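Local structure of cyclic nucleotide-binding domain (Methylobacillus flagellatus KT, 3GYD) at residues V55-S60 with Y146-N151; T104-G109 with Y175-P180; G115-I120 with T168-E173. The protein binds cyclic AMP through a CAP-like cyclic nucleotide-binding domain and may be related to voltage-gated potassium channels. All blocks are in the same frame, centred on the assembly; numbering follows the deposited sequence.

Contact 1 of 3, residues V55-S60 with Y146-N151; sequences VRYLCS and YQLLAN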
loop_
_atom_site.group_PDB
_atom_site.type_symbol
_atom_site.label_atom_id
_atom_site.label_comp_id
_atom_site.label_asym_id
_atom_site.label_seq_id
_atom_site.Cartn_x
_atom_site.Cartn_y
_atom_site.Cartn_z
ATOM N N VAL B 55 8.685 16.422 11.353
ATOM C CA VAL B 55 8.406 17.014 10.039
ATOM C C VAL B 55 9.521 17.909 9.505
ATOM O O VAL B 55 9.881 17.797 8.329
ATOM C CB VAL B 55 7.001 17.638 10.007
ATOM C CG1 VAL B 55 6.687 18.271 8.637
ATOM C CG2 VAL B 55 6.012 16.546 10.339
ATOM N N ARG B 56 10.153 18.701 10.363
ATOM C CA ARG B 56 11.296 19.497 9.912
ATOM C C ARG B 56 12.425 18.615 9.436
ATOM O O ARG B 56 13.080 18.920 8.448
ATOM C CB ARG B 56 11.793 20.423 11.016
ATOM C CG ARG B 56 10.814 21.478 11.296
ATOM C CD ARG B 56 11.441 22.832 11.400
ATOM N NE ARG B 56 10.379 23.809 11.639
ATOM C CZ ARG B 56 9.897 24.650 10.726
ATOM N NH1 ARG B 56 10.432 24.717 9.499
ATOM N NH2 ARG B 56 8.925 25.492 11.089
ATOM N N TYR B 57 12.617 17.487 10.118
ATOM C CA TYR B 57 13.686 16.570 9.747
ATOM C C TYR B 57 13.323 15.941 8.373
ATOM O O TYR B 57 14.142 15.865 7.437
ATOM C CB TYR B 57 13.872 15.518 10.855
ATOM C CG TYR B 57 14.934 14.546 10.517
ATOM C CD1 TYR B 57 16.268 14.849 10.764
ATOM C CD2 TYR B 57 14.629 13.324 9.937
ATOM C CE1 TYR B 57 17.259 13.994 10.412
ATOM C CE2 TYR B 57 15.629 12.452 9.586
ATOM C CZ TYR B 57 16.944 12.796 9.850
ATOM O OH TYR B 57 17.946 11.931 9.486
ATOM N N LEU B 58 12.078 15.508 8.243
ATOM C CA LEU B 58 11.621 14.889 6.990
ATOM C C LEU B 58 11.792 15.876 5.814
ATOM O O LEU B 58 12.306 15.536 4.731
ATOM C CB LEU B 58 10.172 14.460 7.134
ATOM C CG LEU B 58 9.571 13.806 5.926
ATOM C CD1 LEU B 58 10.409 12.599 5.495
ATOM C CD2 LEU B 58 8.117 13.411 6.266
ATOM N N CYS B 59 11.415 17.128 6.067
ATOM C CA CYS B 59 11.591 18.197 5.049
ATOM C C CYS B 59 13.008 18.324 4.527
ATOM O O CYS B 59 13.224 18.678 3.350
ATOM C CB CYS B 59 11.076 19.532 5.572
ATOM S SG CYS B 59 9.253 19.623 5.637
ATOM N N SER B 60 13.991 18.035 5.381
ATOM C CA SER B 60 15.386 18.125 4.972
ATOM C C SER B 60 15.739 17.097 3.924
ATOM O O SER B 60 16.715 17.293 3.198
ATOM C CB SER B 60 16.341 18.042 6.159
ATOM O OG SER B 60 16.533 16.705 6.593
ATOM N N TYR B 146 15.515 5.361 1.919
ATOM C CA TYR B 146 16.524 4.372 2.389
ATOM C C TYR B 146 17.231 4.971 3.583
ATOM O O TYR B 146 17.226 4.413 4.688
ATOM C CB TYR B 146 17.658 4.076 1.356
ATOM C CG TYR B 146 17.399 3.141 0.189
ATOM C CD1 TYR B 146 16.405 2.180 0.226
ATOM C CD2 TYR B 146 18.226 3.187 -0.954
ATOM C CE1 TYR B 146 16.199 1.328 -0.866
ATOM C CE2 TYR B 146 18.014 2.369 -2.028
ATOM C CZ TYR B 146 17.011 1.429 -1.976
ATOM O OH TYR B 146 16.799 0.591 -3.031
ATOM N N GLN B 147 17.826 6.128 3.335
ATOM C CA GLN B 147 18.614 6.845 4.333
ATOM C C GLN B 147 17.800 7.211 5.595
ATOM O O GLN B 147 18.282 6.988 6.721
ATOM C CB GLN B 147 19.248 8.067 3.710
ATOM C CG GLN B 147 20.195 7.729 2.568
ATOM N N LEU B 148 16.552 7.639 5.398
ATOM C CA LEU B 148 15.675 7.948 6.529
ATOM C C LEU B 148 15.399 6.703 7.368
ATOM O O LEU B 148 15.545 6.737 8.611
ATOM C CB LEU B 148 14.364 8.591 6.067
ATOM C CG LEU B 148 13.276 8.830 7.139
ATOM C CD1 LEU B 148 13.626 10.060 7.935
ATOM C CD2 LEU B 148 11.914 9.002 6.448
ATOM N N LEU B 149 15.069 5.576 6.708
ATOM C CA LEU B 149 14.868 4.328 7.441
ATOM C C LEU B 149 16.127 3.853 8.164
ATOM O O LEU B 149 16.023 3.386 9.269
ATOM C CB LEU B 149 14.351 3.197 6.531
ATOM C CG LEU B 149 13.044 3.431 5.771
ATOM C CD1 LEU B 149 12.809 2.260 4.826
ATOM C CD2 LEU B 149 11.929 3.626 6.708
ATOM N N ALA B 150 17.301 3.955 7.534
ATOM C CA ALA B 150 18.546 3.598 8.172
ATOM C C ALA B 150 18.842 4.468 9.398
ATOM O O ALA B 150 19.249 3.951 10.433
ATOM C CB ALA B 150 19.720 3.669 7.175
ATOM N N ASN B 151 18.596 5.759 9.282
ATOM C CA ASN B 151 18.977 6.722 10.313
ATOM C C ASN B 151 17.930 6.893 11.414
ATOM O O ASN B 151 18.283 6.984 12.580
ATOM C CB ASN B 151 19.232 8.105 9.700
ATOM C CG ASN B 151 20.435 8.133 8.766
ATOM O OD1 ASN B 151 21.464 7.522 9.041
ATOM N ND2 ASN B 151 20.323 8.898 7.688
#
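Leu148 meets the edge of the Tyr57 ring: its CD1 lies in the ring plane, 3.5 Å from Tyr57 CE2 and 4.0 Å from Tyr57 CD2. The two side chains run antiparallel alongside one another as they bridge helices 52-60 and 142-151, whose short segments have axes 11.5 Å apart at closest approach and N-to-C directions at 139°. With CG trans to the backbone nitrogen (chi1 179°), Tyr57 reaches straight across the gap. Leu148 has the same first torsion, and its two methyls divide the work: CD1 takes the tyrosine, while CD2 stands 4.0 Å from Leu58 CD1. Leu58 is rooted to one side of the interface, and its CD1 branch makes the approach. Farther out, the phenol oxygen Tyr57 OH comes within 4.0 Å of Asn151 CB, the amide plane standing 84° to the ring. That meeting is one of van der Waals contact; the hydroxyl has its polar partner in Tyr61 OH, to which it is hydrogen-bonded. On the first helix, Ser60 OG turns back to give a hydrogen bond of 2.7 Å to Tyr57 O, on a lone pair in the carbonyl plane, and Ser60 N binds the same oxygen. Leu155 of helix 153-178 touches both Tyr57 and Leu148 and so extends the apolar patch. The two segments are therefore joined by dispersion and exclusion of water, with Leu148 buried in the middle, while Tyr57 OH, and more weakly Asn151 ND2, turn to Tyr61 at the edge.

Contact 2 of 3, residues T104-G109 with Y175-P180; sequences TIAKVG and YDRILP. With CMP (adenosine-3',5'-cyclic-monophosphate), chain D.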
loop_
_atom_site.group_PDB
_atom_site.type_symbol
_atom_site.label_atom_id
_atom_site.label_comp_id
_atom_site.label_asym_id
_atom_site.label_seq_id
_atom_site.Cartn_x
_atom_site.Cartn_y
_atom_site.Cartn_z
ATOM N N THR B 104 -9.105 8.833 -17.864
ATOM C CA THR B 104 -8.782 9.371 -16.558
ATOM C C THR B 104 -9.332 8.445 -15.474
ATOM O O THR B 104 -10.535 8.196 -15.390
ATOM C CB THR B 104 -9.313 10.814 -16.399
ATOM O OG1 THR B 104 -8.832 11.614 -17.485
ATOM C CG2 THR B 104 -8.825 11.432 -15.102
ATOM N N ILE B 105 -8.439 7.900 -14.664
ATOM C CA ILE B 105 -8.855 7.020 -13.595
ATOM C C ILE B 105 -9.008 7.777 -12.271
ATOM O O ILE B 105 -9.706 7.322 -11.372
ATOM C CB ILE B 105 -7.926 5.770 -13.470
ATOM C CG1 ILE B 105 -6.472 6.148 -13.287
ATOM C CG2 ILE B 105 -8.036 4.900 -14.722
ATOM C CD1 ILE B 105 -5.571 4.980 -12.825
ATOM N N ALA B 106 -8.362 8.925 -12.138
ATOM C CA ALA B 106 -8.435 9.689 -10.908
ATOM C C ALA B 106 -8.054 11.155 -11.135
ATOM O O ALA B 106 -7.303 11.499 -12.063
ATOM C CB ALA B 106 -7.549 9.046 -9.812
ATOM N N LYS B 107 -8.607 12.013 -10.286
ATOM C CA LYS B 107 -8.265 13.416 -10.264
ATOM C C LYS B 107 -7.881 13.727 -8.829
ATOM O O LYS B 107 -8.665 13.452 -7.910
ATOM C CB LYS B 107 -9.455 14.274 -10.683
ATOM C CG LYS B 107 -9.906 14.123 -12.155
ATOM C CD LYS B 107 -11.107 15.064 -12.527
ATOM N N VAL B 108 -6.687 14.286 -8.636
ATOM C CA VAL B 108 -6.183 14.627 -7.286
ATOM C C VAL B 108 -5.693 16.076 -7.213
ATOM O O VAL B 108 -5.401 16.685 -8.227
ATOM C CB VAL B 108 -5.075 13.664 -6.799
ATOM C CG1 VAL B 108 -5.603 12.197 -6.769
ATOM C CG2 VAL B 108 -3.784 13.825 -7.647
ATOM N N GLY B 109 -5.660 16.624 -6.004
ATOM C CA GLY B 109 -5.259 18.001 -5.772
ATOM C C GLY B 109 -4.315 18.184 -4.582
ATOM O O GLY B 109 -3.564 17.254 -4.187
ATOM N N TYR B 175 -11.929 1.108 -6.193
ATOM C CA TYR B 175 -12.708 -0.042 -6.553
ATOM C C TYR B 175 -14.190 0.081 -6.180
ATOM O O TYR B 175 -15.003 -0.583 -6.790
ATOM C CB TYR B 175 -12.011 -1.366 -6.167
ATOM C CG TYR B 175 -10.890 -1.675 -7.169
ATOM C CD1 TYR B 175 -11.189 -2.128 -8.449
ATOM C CD2 TYR B 175 -9.547 -1.467 -6.859
ATOM C CE1 TYR B 175 -10.190 -2.381 -9.389
ATOM C CE2 TYR B 175 -8.527 -1.729 -7.794
ATOM C CZ TYR B 175 -8.861 -2.184 -9.054
ATOM O OH TYR B 175 -7.887 -2.434 -9.998
ATOM N N ASP B 176 -14.555 0.990 -5.269
ATOM C CA ASP B 176 -15.973 1.344 -5.091
ATOM C C ASP B 176 -16.523 2.033 -6.357
ATOM O O ASP B 176 -17.676 1.860 -6.719
ATOM C CB ASP B 176 -16.171 2.294 -3.906
ATOM C CG ASP B 176 -16.028 1.597 -2.530
ATOM O OD1 ASP B 176 -16.025 0.339 -2.461
ATOM O OD2 ASP B 176 -15.930 2.333 -1.510
ATOM N N ARG B 177 -15.682 2.817 -7.006
ATOM C CA ARG B 177 -16.019 3.556 -8.218
ATOM C C ARG B 177 -16.001 2.659 -9.469
ATOM O O ARG B 177 -16.904 2.716 -10.307
ATOM C CB ARG B 177 -14.992 4.679 -8.337
ATOM C CG ARG B 177 -15.166 5.657 -9.433
ATOM C CD ARG B 177 -14.537 7.010 -9.028
ATOM N NE ARG B 177 -13.177 6.930 -8.493
ATOM C CZ ARG B 177 -12.091 6.744 -9.232
ATOM N NH1 ARG B 177 -12.206 6.534 -10.537
ATOM N NH2 ARG B 177 -10.881 6.724 -8.657
ATOM N N ILE B 178 -14.978 1.824 -9.584
ATOM C CA ILE B 178 -14.709 1.070 -10.804
ATOM C C ILE B 178 -15.454 -0.252 -10.909
ATOM O O ILE B 178 -15.913 -0.607 -11.986
ATOM C CB ILE B 178 -13.191 0.793 -10.925
ATOM C CG1 ILE B 178 -12.455 2.070 -11.348
ATOM C CG2 ILE B 178 -12.927 -0.400 -11.873
ATOM C CD1 ILE B 178 -10.951 2.024 -10.995
ATOM N N LEU B 179 -15.571 -1.018 -9.811
ATOM C CA LEU B 179 -16.203 -2.353 -9.910
ATOM C C LEU B 179 -17.616 -2.317 -10.476
ATOM O O LEU B 179 -17.977 -3.185 -11.284
ATOM C CB LEU B 179 -16.191 -3.108 -8.567
ATOM C CG LEU B 179 -14.791 -3.531 -8.127
ATOM C CD1 LEU B 179 -14.907 -4.230 -6.768
ATOM C CD2 LEU B 179 -14.122 -4.457 -9.146
ATOM N N PRO B 180 -18.428 -1.323 -10.069
ATOM C CA PRO B 180 -19.793 -1.264 -10.621
ATOM C C PRO B 180 -19.861 -0.994 -12.128
ATOM O O PRO B 180 -20.904 -1.198 -12.727
ATOM C CB PRO B 180 -20.439 -0.115 -9.831
ATOM C CG PRO B 180 -19.608 -0.002 -8.584
ATOM C CD PRO B 180 -18.216 -0.264 -9.073
HETATM P P CMP D . 3.179 5.216 -9.848
HETATM O O1P CMP D . 4.603 5.242 -9.406
HETATM O O2P CMP D . 2.671 3.933 -10.508
HETATM O "O5'" CMP D . 3.015 6.364 -11.025
HETATM C "C5'" CMP D . 1.713 6.749 -11.469
HETATM C "C4'" CMP D . 0.902 7.108 -10.232
HETATM O "O4'" CMP D . -0.472 7.296 -10.444
HETATM C "C3'" CMP D . 0.849 6.003 -9.173
HETATM O "O3'" CMP D . 2.178 5.785 -8.731
HETATM C "C2'" CMP D . -0.136 6.606 -8.189
HETATM O "O2'" CMP D . 0.517 7.556 -7.327
HETATM C "C1'" CMP D . -1.081 7.356 -9.148
HETATM N N9 CMP D . -2.346 6.629 -9.197
HETATM C C8 CMP D . -2.525 5.455 -9.812
HETATM N N7 CMP D . -3.785 5.025 -9.636
HETATM C C5 CMP D . -4.433 5.947 -8.913
HETATM C C6 CMP D . -5.770 6.138 -8.358
HETATM N N6 CMP D . -6.747 5.224 -8.582
HETATM N N1 CMP D . -5.997 7.242 -7.645
HETATM C C2 CMP D . -5.057 8.197 -7.398
HETATM N N3 CMP D . -3.808 8.076 -7.868
HETATM C C4 CMP D . -3.464 7.020 -8.619
#
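Arg177 spans from the end of helix 153-178 to the carbonyl oxygen of Ile105 on strand 103-109. Its CB already points at the strand, and CG, trans to the backbone nitrogen, carries the chain onward to CD. A bend at chi3 (49°) then turns the head, and NE, just beyond the bend, forms a salt bridge with Glu173 OE2, one helical turn earlier. CZ lies 3.3 Å from Ile105 O, since both terminal nitrogens address that one oxygen. NH1 makes the firmer bond, 2.8 Å to Ile105 O with an N-H...O angle of 136°; the oxygen sits 24° out of the guanidinium plane. NH2 adds a weak bond of 3.0 Å to Ile105 O and passes 4.2 Å from Ala106 CB. NH1 has a further acceptor in Leu186 O of the second subunit, whose Ile187 also packs on Arg177. Spreading the guanidinium over a carbonyl, a carboxylate and a neighbouring chain probably limits its rotation. Next to this anchor the adenine lies against the strand: Ala106 CB is 3.2 Å from CMP N1, Ile105 CD1 is 3.7 Å from CMP N7, and CMP N6 lies at the guanidinium edge, near its plane. Ile105 and Ala106 pair with the single residue Val93 of strand 90-97 in a classic beta bulge. The contact thus forms the adenine end of a nucleotide pocket, where a strand of the beta roll faces the long C-terminal helix, as in cyclic nucleotide-binding domains related to CAP; here Tyr175 OH of the second subunit is also hydrogen-bonded to the nucleotide.

Contact 3 of 3, residues G115-I120 with T168-E173; sequences GEMSMI and TARFRE. With CMP (adenosine-3',5'-cyclic-monophosphate), chain D.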
loop_
_atom_site.group_PDB
_atom_site.type_symbol
_atom_site.label_atom_id
_atom_site.label_comp_id
_atom_site.label_asym_id
_atom_site.label_seq_id
_atom_site.Cartn_x
_atom_site.Cartn_y
_atom_site.Cartn_z
ATOM N N GLY B 115 3.021 8.830 -7.357
ATOM C CA GLY B 115 4.291 8.210 -7.677
ATOM C C GLY B 115 4.835 7.260 -6.618
ATOM O O GLY B 115 5.963 6.750 -6.752
ATOM N N GLU B 116 4.059 7.012 -5.558
ATOM C CA GLU B 116 4.468 6.060 -4.536
ATOM C C GLU B 116 4.693 4.621 -5.030
ATOM O O GLU B 116 5.507 3.891 -4.467
ATOM C CB GLU B 116 3.455 6.059 -3.379
ATOM C CG GLU B 116 2.181 5.319 -3.634
ATOM C CD GLU B 116 1.199 6.038 -4.534
ATOM O OE1 GLU B 116 1.363 7.249 -4.890
ATOM O OE2 GLU B 116 0.203 5.399 -4.822
HETATM N N MSE B 117 3.940 4.182 -6.034
HETATM C CA MSE B 117 3.979 2.779 -6.426
HETATM C C MSE B 117 5.346 2.333 -6.967
HETATM O O MSE B 117 5.906 1.378 -6.464
HETATM C CB MSE B 117 2.826 2.463 -7.338
HETATM C CG MSE B 117 1.488 2.610 -6.680
HETATM SE SE MSE B 117 -0.006 2.407 -7.940
HETATM C CE MSE B 117 -1.502 2.928 -6.764
ATOM N N SER B 118 5.882 3.017 -7.980
ATOM C CA SER B 118 7.176 2.662 -8.562
ATOM C C SER B 118 8.291 2.987 -7.532
ATOM O O SER B 118 9.311 2.301 -7.486
ATOM C CB SER B 118 7.399 3.455 -9.856
ATOM O OG SER B 118 6.441 3.106 -10.873
HETATM N N MSE B 119 8.112 4.038 -6.724
HETATM C CA MSE B 119 9.133 4.350 -5.705
HETATM C C MSE B 119 9.293 3.155 -4.760
HETATM O O MSE B 119 10.405 2.766 -4.375
HETATM C CB MSE B 119 8.795 5.618 -4.908
HETATM C CG MSE B 119 9.973 6.097 -4.153
HETATM SE SE MSE B 119 9.870 5.544 -2.341
HETATM C CE MSE B 119 9.334 7.205 -1.942
ATOM N N ILE B 120 8.168 2.564 -4.419
ATOM C CA ILE B 120 8.120 1.427 -3.485
ATOM C C ILE B 120 8.570 0.110 -4.115
ATOM O O ILE B 120 9.217 -0.697 -3.434
ATOM C CB ILE B 120 6.667 1.266 -2.939
ATOM C CG1 ILE B 120 6.373 2.384 -1.957
ATOM C CG2 ILE B 120 6.412 -0.136 -2.269
ATOM C CD1 ILE B 120 4.853 2.595 -1.781
ATOM N N THR B 168 -4.378 1.956 0.882
ATOM C CA THR B 168 -5.615 1.243 1.211
ATOM C C THR B 168 -6.828 2.142 0.906
ATOM O O THR B 168 -7.820 1.701 0.319
ATOM C CB THR B 168 -5.626 0.726 2.693
ATOM O OG1 THR B 168 -5.585 1.841 3.586
ATOM C CG2 THR B 168 -4.408 -0.245 3.002
ATOM N N ALA B 169 -6.748 3.411 1.283
ATOM C CA ALA B 169 -7.820 4.355 0.972
ATOM C C ALA B 169 -8.067 4.475 -0.546
ATOM O O ALA B 169 -9.227 4.505 -1.000
ATOM C CB ALA B 169 -7.543 5.719 1.595
ATOM N N ARG B 170 -6.970 4.521 -1.304
ATOM C CA ARG B 170 -7.000 4.650 -2.748
ATOM C C ARG B 170 -7.608 3.391 -3.357
ATOM O O ARG B 170 -8.422 3.463 -4.279
ATOM C CB ARG B 170 -5.565 4.887 -3.258
ATOM C CG ARG B 170 -5.413 5.326 -4.722
ATOM C CD ARG B 170 -4.036 6.003 -4.848
ATOM N NE ARG B 170 -4.078 7.446 -4.536
ATOM C CZ ARG B 170 -3.001 8.238 -4.534
ATOM N NH1 ARG B 170 -1.794 7.725 -4.727
ATOM N NH2 ARG B 170 -3.112 9.522 -4.268
ATOM N N PHE B 171 -7.258 2.247 -2.791
ATOM C CA PHE B 171 -7.760 0.969 -3.295
ATOM C C PHE B 171 -9.274 0.896 -3.038
ATOM O O PHE B 171 -10.031 0.520 -3.936
ATOM C CB PHE B 171 -7.025 -0.226 -2.645
ATOM C CG PHE B 171 -7.175 -1.533 -3.410
ATOM C CD1 PHE B 171 -8.267 -2.330 -3.235
ATOM C CD2 PHE B 171 -6.211 -1.956 -4.291
ATOM C CE1 PHE B 171 -8.401 -3.524 -3.954
ATOM C CE2 PHE B 171 -6.329 -3.125 -5.004
ATOM C CZ PHE B 171 -7.411 -3.914 -4.831
ATOM N N ARG B 172 -9.711 1.253 -1.827
ATOM C CA ARG B 172 -11.142 1.205 -1.480
ATOM C C ARG B 172 -11.968 2.173 -2.329
ATOM O O ARG B 172 -13.069 1.811 -2.794
ATOM C CB ARG B 172 -11.409 1.526 0.013
ATOM C CG ARG B 172 -10.891 0.504 1.012
ATOM C CD ARG B 172 -11.072 1.019 2.463
ATOM N NE ARG B 172 -10.342 0.301 3.495
ATOM C CZ ARG B 172 -10.770 -0.823 4.067
ATOM N NH1 ARG B 172 -11.902 -1.400 3.677
ATOM N NH2 ARG B 172 -10.065 -1.386 5.047
ATOM N N GLU B 173 -11.475 3.395 -2.471
ATOM C CA GLU B 173 -12.182 4.428 -3.225
ATOM C C GLU B 173 -12.272 4.025 -4.699
ATOM O O GLU B 173 -13.344 4.113 -5.336
ATOM C CB GLU B 173 -11.457 5.769 -3.082
ATOM C CG GLU B 173 -12.204 6.965 -3.728
ATOM C CD GLU B 173 -12.049 7.068 -5.267
ATOM O OE1 GLU B 173 -10.955 6.746 -5.786
ATOM O OE2 GLU B 173 -13.019 7.504 -5.957
HETATM P P CMP D . 3.179 5.216 -9.848
HETATM O O1P CMP D . 4.603 5.242 -9.406
HETATM O O2P CMP D . 2.671 3.933 -10.508
HETATM O "O5'" CMP D . 3.015 6.364 -11.025
HETATM C "C5'" CMP D . 1.713 6.749 -11.469
HETATM C "C4'" CMP D . 0.902 7.108 -10.232
HETATM O "O4'" CMP D . -0.472 7.296 -10.444
HETATM C "C3'" CMP D . 0.849 6.003 -9.173
HETATM O "O3'" CMP D . 2.178 5.785 -8.731
HETATM C "C2'" CMP D . -0.136 6.606 -8.189
HETATM O "O2'" CMP D . 0.517 7.556 -7.327
HETATM C "C1'" CMP D . -1.081 7.356 -9.148
HETATM N N9 CMP D . -2.346 6.629 -9.197
HETATM C C8 CMP D . -2.525 5.455 -9.812
HETATM N N7 CMP D . -3.785 5.025 -9.636
HETATM C C5 CMP D . -4.433 5.947 -8.913
HETATM C C6 CMP D . -5.770 6.138 -8.358
HETATM N N6 CMP D . -6.747 5.224 -8.582
HETATM N N1 CMP D . -5.997 7.242 -7.645
HETATM C C2 CMP D . -5.057 8.197 -7.398
HETATM N N3 CMP D . -3.808 8.076 -7.868
HETATM C C4 CMP D . -3.464 7.020 -8.619
#
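Glu116 and Arg170 face each other beside the ribose of cyclic AMP, Arg170 being the residue of the second segment that reaches the first. Segment 168-173 opens with Thr168, turned to the dimer interface, where its OG1 is hydrogen-bonded to Asp121 of the second subunit. Arg170 follows, trans at chi1 (-168°) and bent at chi3, which lays its guanidinium against the adenine: CMP N3 stands 3.3 Å above the guanidinium plane, over its centre, and CMP C2 is 3.1 Å from Arg170 NE. Arg170 NH1 meets Glu116 OE2 at 3.1 Å in a salt bridge whose hydrogen bond is weak, the carboxylate and guanidinium planes being 46° apart. NH2 is hydrogen-bonded to Ile113 O, which would limit rotation of the flat group. Glu116 turns OE1 to the sugar and accepts from CMP O2' at 2.6 Å, while Gly115 N donates to the same hydroxyl at 2.8 Å. That O2' is thus gripped twice, and the nearby arginine would be expected to favour a charged Glu116. Ser118 N, in the first turn of helix 116-121, gives a straight bond of 2.9 Å to CMP O1P (169°). Met117, a selenomethionine, runs extended alongside the sugar-phosphate, CB 3.5 Å from CMP O2P, and brings CE to 4.4 Å from Arg170 CD. Phe171 then packs on Met117 of the second subunit, and Arg172 forms a salt bridge with Asp121 of that subunit. The short phosphate-binding helix 116-121, which follows strand 113-114, is thereby tied to long helix 153-178 beside the nucleotide, with the second subunit packed on Met117, Arg170 and Phe171.

In the fold
Contacts 2 and 3 are buried, share helix 153-178 and both touch cyclic AMP; their centres lie about 12 Å apart, and contact 3 falls within the chain between the two halves of contact 2. Contact 1 is only partly buried, lies away from the nucleotide, and sits on the opposite side of the chain's centre from contact 2, about 32 Å between centres. Its chemistry is apolar packing between two helices, whereas the other two each depend on an arginine: one bonded to a strand carbonyl, the other paired with a carboxylate and laid over the base. Helix 142-151 of contact 1 leads directly into helix 153-178, and all three contacts touch the second subunit.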